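Local coordinates for protein CalG4 (Micromonospora echinospora, PDB 3IA7) that adopts the two-domain GT-B fold of the erythromycin CIII-like family and carries calcium at the interface between two subunits, at residues A231-V236 and H292-H297; M265-F270 and V283-W288. All coordinates share one frame; numbering follows the deposited sequence. Where two conformers were deposited one is given.

Contact 1: A231-V236 and H292-H297; sequences APVLLV and HSVLAH. With CA (calcium ion), chain E.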
loop_
_atom_site.group_PDB
_atom_site.type_symbol
_atom_site.label_atom_id
_atom_site.label_comp_id
_atom_site.label_asym_id
_atom_site.label_seq_id
_atom_site.Cartn_x
_atom_site.Cartn_y
_atom_site.Cartn_z
ATOM N N ALA A 231 -5.044 10.801 -22.823
ATOM C CA ALA A 231 -3.632 11.218 -22.911
ATOM C C ALA A 231 -2.711 10.000 -22.737
ATOM O O ALA A 231 -2.906 9.243 -21.795
ATOM C CB ALA A 231 -3.303 12.297 -21.848
ATOM N N PRO A 232 -1.722 9.798 -23.637
ATOM C CA PRO A 232 -0.748 8.721 -23.433
ATOM C C PRO A 232 0.169 9.138 -22.287
ATOM O O PRO A 232 0.693 10.266 -22.294
ATOM C CB PRO A 232 0.036 8.681 -24.752
ATOM C CG PRO A 232 -0.754 9.531 -25.726
ATOM C CD PRO A 232 -1.439 10.555 -24.877
ATOM N N VAL A 233 0.235 8.324 -21.245
ATOM C CA VAL A 233 0.946 8.734 -20.032
ATOM C C VAL A 233 2.225 7.874 -19.918
ATOM O O VAL A 233 2.184 6.656 -20.095
ATOM C CB VAL A 233 0.084 8.591 -18.751
ATOM C CG1 VAL A 233 0.928 8.917 -17.482
ATOM C CG2 VAL A 233 -1.163 9.541 -18.784
ATOM N N LEU A 234 3.342 8.533 -19.622
ATOM C CA LEU A 234 4.576 7.863 -19.292
ATOM C C LEU A 234 4.954 8.134 -17.855
ATOM O O LEU A 234 4.978 9.309 -17.420
ATOM C CB LEU A 234 5.697 8.335 -20.227
ATOM C CG LEU A 234 7.127 7.807 -19.935
ATOM C CD1 LEU A 234 7.291 6.267 -20.138
ATOM C CD2 LEU A 234 8.152 8.553 -20.754
ATOM N N LEU A 235 5.270 7.073 -17.101
ATOM C CA LEU A 235 5.906 7.256 -15.785
ATOM C C LEU A 235 7.403 7.029 -15.933
ATOM O O LEU A 235 7.843 6.015 -16.491
ATOM C CB LEU A 235 5.323 6.297 -14.723
ATOM C CG LEU A 235 5.976 6.300 -13.293
ATOM C CD1 LEU A 235 5.905 7.645 -12.691
ATOM C CD2 LEU A 235 5.275 5.317 -12.377
ATOM N N VAL A 236 8.172 7.958 -15.424
ATOM C CA VAL A 236 9.615 7.852 -15.398
ATOM C C VAL A 236 10.096 7.838 -13.933
ATOM O O VAL A 236 9.778 8.746 -13.142
ATOM C CB VAL A 236 10.311 9.056 -16.089
ATOM C CG1 VAL A 236 11.855 8.854 -16.011
ATOM C CG2 VAL A 236 9.829 9.197 -17.531
ATOM N N HIS A 292 0.986 3.873 -8.111
ATOM C CA HIS A 292 -0.178 3.117 -8.582
ATOM C C HIS A 292 -1.170 3.973 -9.381
ATOM O O HIS A 292 -1.685 3.521 -10.398
ATOM C CB HIS A 292 -0.909 2.390 -7.456
ATOM C CG HIS A 292 -1.754 1.251 -7.944
ATOM N ND1 HIS A 292 -1.356 0.417 -8.972
ATOM C CD2 HIS A 292 -2.978 0.818 -7.562
ATOM C CE1 HIS A 292 -2.296 -0.486 -9.190
ATOM N NE2 HIS A 292 -3.291 -0.264 -8.348
ATOM N N SER A 293 -1.426 5.196 -8.912
ATOM C CA SER A 293 -2.403 6.087 -9.552
ATOM C C SER A 293 -1.894 6.448 -10.943
ATOM O O SER A 293 -2.653 6.494 -11.936
ATOM C CB SER A 293 -2.616 7.367 -8.716
ATOM O OG SER A 293 -2.886 6.999 -7.354
ATOM N N VAL A 294 -0.596 6.682 -11.030
ATOM C CA VAL A 294 -0.026 7.040 -12.359
ATOM C C VAL A 294 0.005 5.795 -13.244
ATOM O O VAL A 294 -0.447 5.850 -14.412
ATOM C CB VAL A 294 1.313 7.721 -12.242
ATOM C CG1 VAL A 294 1.882 8.105 -13.620
ATOM C CG2 VAL A 294 1.171 8.940 -11.327
ATOM N N LEU A 295 0.498 4.671 -12.709
ATOM C CA LEU A 295 0.596 3.417 -13.515
ATOM C C LEU A 295 -0.756 2.974 -14.006
ATOM O O LEU A 295 -0.857 2.395 -15.095
ATOM C CB LEU A 295 1.276 2.246 -12.757
ATOM C CG LEU A 295 2.802 2.428 -12.581
ATOM C CD1 LEU A 295 3.414 1.565 -11.465
ATOM C CD2 LEU A 295 3.541 2.261 -13.878
ATOM N N ALA A 296 -1.805 3.205 -13.215
ATOM C CA ALA A 296 -3.147 2.792 -13.685
ATOM C C ALA A 296 -3.547 3.448 -15.017
ATOM O O ALA A 296 -4.407 2.937 -15.688
ATOM C CB ALA A 296 -4.252 3.019 -12.579
ATOM N N HIS A 297 -2.940 4.587 -15.373
ATOM C CA HIS A 297 -3.252 5.309 -16.608
ATOM C C HIS A 297 -2.104 5.203 -17.612
ATOM O O HIS A 297 -2.232 5.640 -18.748
ATOM C CB HIS A 297 -3.550 6.794 -16.336
ATOM C CG HIS A 297 -4.629 7.012 -15.327
ATOM N ND1 HIS A 297 -4.373 7.094 -13.978
ATOM C CD2 HIS A 297 -5.974 7.118 -15.465
ATOM C CE1 HIS A 297 -5.517 7.248 -13.324
ATOM N NE2 HIS A 297 -6.501 7.288 -14.201
HETATM CA CA CA E . -8.869 7.744 -13.349
HETATM O O HOH W 1 -2.034 6.573 -21.249
HETATM O O HOH W 2 -9.890 6.479 -14.985
HETATM O O HOH W 3 -9.187 9.208 -15.165
#

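Contact 2: M265-F270 and V283-W288; sequences MAIGGF and VEAHQW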
loop_
_atom_site.group_PDB
_atom_site.type_symbol
_atom_site.label_atom_id
_atom_site.label_comp_id
_atom_site.label_asym_id
_atom_site.label_seq_id
_atom_site.Cartn_x
_atom_site.Cartn_y
_atom_site.Cartn_z
HETATM N N MSE A 265 7.483 12.418 -13.817
HETATM C CA MSE A 265 8.821 12.003 -13.422
HETATM C C MSE A 265 8.902 12.015 -11.912
HETATM O O MSE A 265 8.662 13.051 -11.279
HETATM C CB MSE A 265 9.915 12.866 -14.065
HETATM C CG MSE A 265 9.627 13.183 -15.559
HETATM SE SE MSE A 265 11.220 13.721 -16.477
HETATM C CE MSE A 265 11.352 15.516 -15.588
ATOM N N ALA A 266 9.215 10.857 -11.328
ATOM C CA ALA A 266 9.448 10.719 -9.875
ATOM C C ALA A 266 10.954 10.711 -9.660
ATOM O O ALA A 266 11.655 9.774 -10.102
ATOM C CB ALA A 266 8.852 9.430 -9.356
ATOM N N ILE A 267 11.457 11.754 -9.008
ATOM C CA ILE A 267 12.894 11.990 -8.945
ATOM C C ILE A 267 13.526 11.627 -7.587
ATOM O O ILE A 267 14.725 11.713 -7.409
ATOM C CB ILE A 267 13.274 13.432 -9.415
ATOM C CG1 ILE A 267 12.910 14.486 -8.337
ATOM C CG2 ILE A 267 12.694 13.750 -10.787
ATOM C CD1 ILE A 267 13.315 15.921 -8.712
ATOM N N GLY A 268 12.705 11.200 -6.627
ATOM C CA GLY A 268 13.206 10.746 -5.331
ATOM C C GLY A 268 13.524 11.872 -4.354
ATOM O O GLY A 268 13.423 13.047 -4.694
ATOM N N GLY A 269 13.933 11.513 -3.144
ATOM C CA GLY A 269 13.957 12.460 -2.053
ATOM C C GLY A 269 15.262 13.178 -1.919
ATOM O O GLY A 269 15.448 13.945 -0.969
ATOM N N PHE A 270 16.183 12.923 -2.853
ATOM C CA PHE A 270 17.539 13.472 -2.772
ATOM C C PHE A 270 17.815 14.507 -3.869
ATOM O O PHE A 270 18.894 15.096 -3.905
ATOM C CB PHE A 270 18.573 12.338 -2.835
ATOM C CG PHE A 270 18.523 11.408 -1.656
ATOM C CD1 PHE A 270 18.775 11.876 -0.364
ATOM C CD2 PHE A 270 18.208 10.072 -1.834
ATOM C CE1 PHE A 270 18.725 11.017 0.732
ATOM C CE2 PHE A 270 18.150 9.204 -0.762
ATOM C CZ PHE A 270 18.405 9.673 0.537
ATOM N N VAL A 283 4.988 17.916 -18.915
ATOM C CA VAL A 283 5.916 17.127 -18.076
ATOM C C VAL A 283 5.868 17.668 -16.636
ATOM O O VAL A 283 5.988 18.877 -16.429
ATOM C CB VAL A 283 7.358 17.240 -18.634
ATOM C CG1 VAL A 283 8.334 16.390 -17.826
ATOM C CG2 VAL A 283 7.364 16.800 -20.086
ATOM N N GLU A 284 5.678 16.776 -15.665
ATOM C CA GLU A 284 5.687 17.178 -14.271
ATOM C C GLU A 284 6.711 16.360 -13.487
ATOM O O GLU A 284 6.884 15.148 -13.716
ATOM C CB GLU A 284 4.297 17.047 -13.689
ATOM C CG GLU A 284 3.665 15.652 -13.770
ATOM C CD GLU A 284 2.238 15.681 -13.203
ATOM O OE1 GLU A 284 2.097 16.178 -12.074
ATOM O OE2 GLU A 284 1.264 15.247 -13.870
ATOM N N ALA A 285 7.380 17.005 -12.557
ATOM C CA ALA A 285 8.376 16.300 -11.767
ATOM C C ALA A 285 8.070 16.424 -10.278
ATOM O O ALA A 285 7.694 17.500 -9.809
ATOM C CB ALA A 285 9.781 16.841 -12.101
ATOM N N HIS A 286 8.221 15.318 -9.540
ATOM C CA HIS A 286 7.885 15.282 -8.116
ATOM C C HIS A 286 8.951 14.446 -7.447
ATOM O O HIS A 286 9.391 13.451 -8.031
ATOM C CB HIS A 286 6.578 14.514 -7.922
ATOM C CG HIS A 286 5.404 15.133 -8.591
ATOM N ND1 HIS A 286 4.606 16.062 -7.969
ATOM C CD2 HIS A 286 4.901 14.967 -9.839
ATOM C CE1 HIS A 286 3.665 16.452 -8.816
ATOM N NE2 HIS A 286 3.815 15.789 -9.947
ATOM N N GLN A 287 9.347 14.797 -6.234
ATOM C CA GLN A 287 10.173 13.884 -5.458
ATOM C C GLN A 287 9.452 12.558 -5.213
ATOM O O GLN A 287 10.062 11.510 -5.376
ATOM C CB GLN A 287 10.619 14.502 -4.145
ATOM C CG GLN A 287 11.659 15.643 -4.329
ATOM C CD GLN A 287 12.327 16.055 -3.020
ATOM O OE1 GLN A 287 11.744 15.926 -1.940
ATOM N NE2 GLN A 287 13.560 16.508 -3.106
ATOM N N TRP A 288 8.174 12.642 -4.811
ATOM C CA TRP A 288 7.280 11.506 -4.648
ATOM C C TRP A 288 5.979 11.691 -5.434
ATOM O O TRP A 288 5.409 12.773 -5.503
ATOM C CB TRP A 288 6.924 11.294 -3.182
ATOM C CG TRP A 288 8.019 10.561 -2.445
ATOM C CD1 TRP A 288 8.217 9.200 -2.419
ATOM C CD2 TRP A 288 9.072 11.125 -1.695
ATOM N NE1 TRP A 288 9.324 8.886 -1.672
ATOM C CE2 TRP A 288 9.878 10.050 -1.229
ATOM C CE3 TRP A 288 9.393 12.433 -1.287
ATOM C CZ2 TRP A 288 10.972 10.252 -0.412
ATOM C CZ3 TRP A 288 10.459 12.613 -0.548
ATOM C CH2 TRP A 288 11.252 11.534 -0.086
#

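Contact 1: A231-V236 and H292-H297
Val294 reaches from helix 291-295 into the face of strand 233-236 formed by Val233 and Leu235. Its CG1, anti to the backbone N (chi1 -179°), is the methyl that does the touching: it lies 4.0 Å from CB of Leu235 and 4.1 Å from CG1 of Val233, crossing both side chains at about a right angle. Beside it, the CD2 branch of Leu235 meets CG of Leu295 at 3.8 Å; CB of Leu295 points away from the strand, and only the end of the chain comes back to it. These apolar groups are buried and make up the tight part of the contact.

Towards His297 the packing thins and becomes wet. CB of Val233 stands 3.8 Å from His297 O, and a water donates to that same oxygen at 2.7 Å while also bridging Ala231 O and Val233 N. The imidazole turns outward to the subunit interface. Its ND1 donates to Ser293 O (2.7 Å, bent to 140°), an in-plane bond that steadies the ring's rotation, and NE2 at the other side of the ring binds calcium at 2.6 Å. Gln225, together with Leu42 O and Glu46 of the second subunit, shares this metal. Strand 283-286, helix 291-295 and strand 298-303 form a beta-alpha-beta crossover; strand 298-303 flanks strand 233-237 on the side away from 262-266, as in the Rossmann-like domain of GT-B proteins.

Contact 2: M265-F270 and V283-W288
Met265, deposited as selenomethionine, is gripped at both backbone polar atoms by strand 283-286: its N donates to Glu284 O (2.8 Å, 168°) and its O accepts from His286 N at 2.9 Å. Ile267 N continues the parallel ladder to His286 O at 2.8 Å, after which the pairing fades into a weak bond from Gly268 N to Gln287 O (2.9 Å). On the face carrying Ala266 and His286, the imidazole NE2 donates to Glu284 OE1 at 2.8 Å; OE1 lies in the ring plane, while the nitrogen meets its anti side, 31° out of the carboxylate plane. Glu284 OE2 is held separately by His262 and Trp224.

On the face of Met265 and Ala285 the contact is apolar. Bent at chi3 (-72°), the Met265 chain brings CE over to Ala285 CB, 4.0 Å away, and against CG1 of Val283. Beyond the strands, the aliphatic part of Gln287 runs alongside Gly268 O, and its NE2 bonds Leu271 O. Gly269 lies over one face of the Trp288 ring, offset toward its rim, its CA 3.5 Å from CH2 of the indole, while Trp288 NE1 donates to Pro222 O of the second subunit. The nearly straight bond from NE2 fixes the rotation of the His286 imidazole, the carboxylate probably polarises it, and the ring so oriented meets Trp288 of the second subunit edge-to-face.

How the contacts relate
Contact 2 is nested within the chain loop closed by contact 1, and the two centres lie 14 Å apart. They join through neighbouring strands of one parallel sheet: Val236 O and Ala266 N are 2.8 Å apart, a probable hydrogen bond, and Val236 CB packs 4.2 Å from Met265 CG, on the side covered by helix 246-256. Helix 291-295 lies on the other face, where Val294 also touches Val264. That helix follows strand 283-286 after a short loop, so the chain passes from contact 2 into contact 1. Both reach the second subunit, contact 1 through the shared calcium and contact 2 through Trp288, whose side chain is about 11 Å from a different calcium ion.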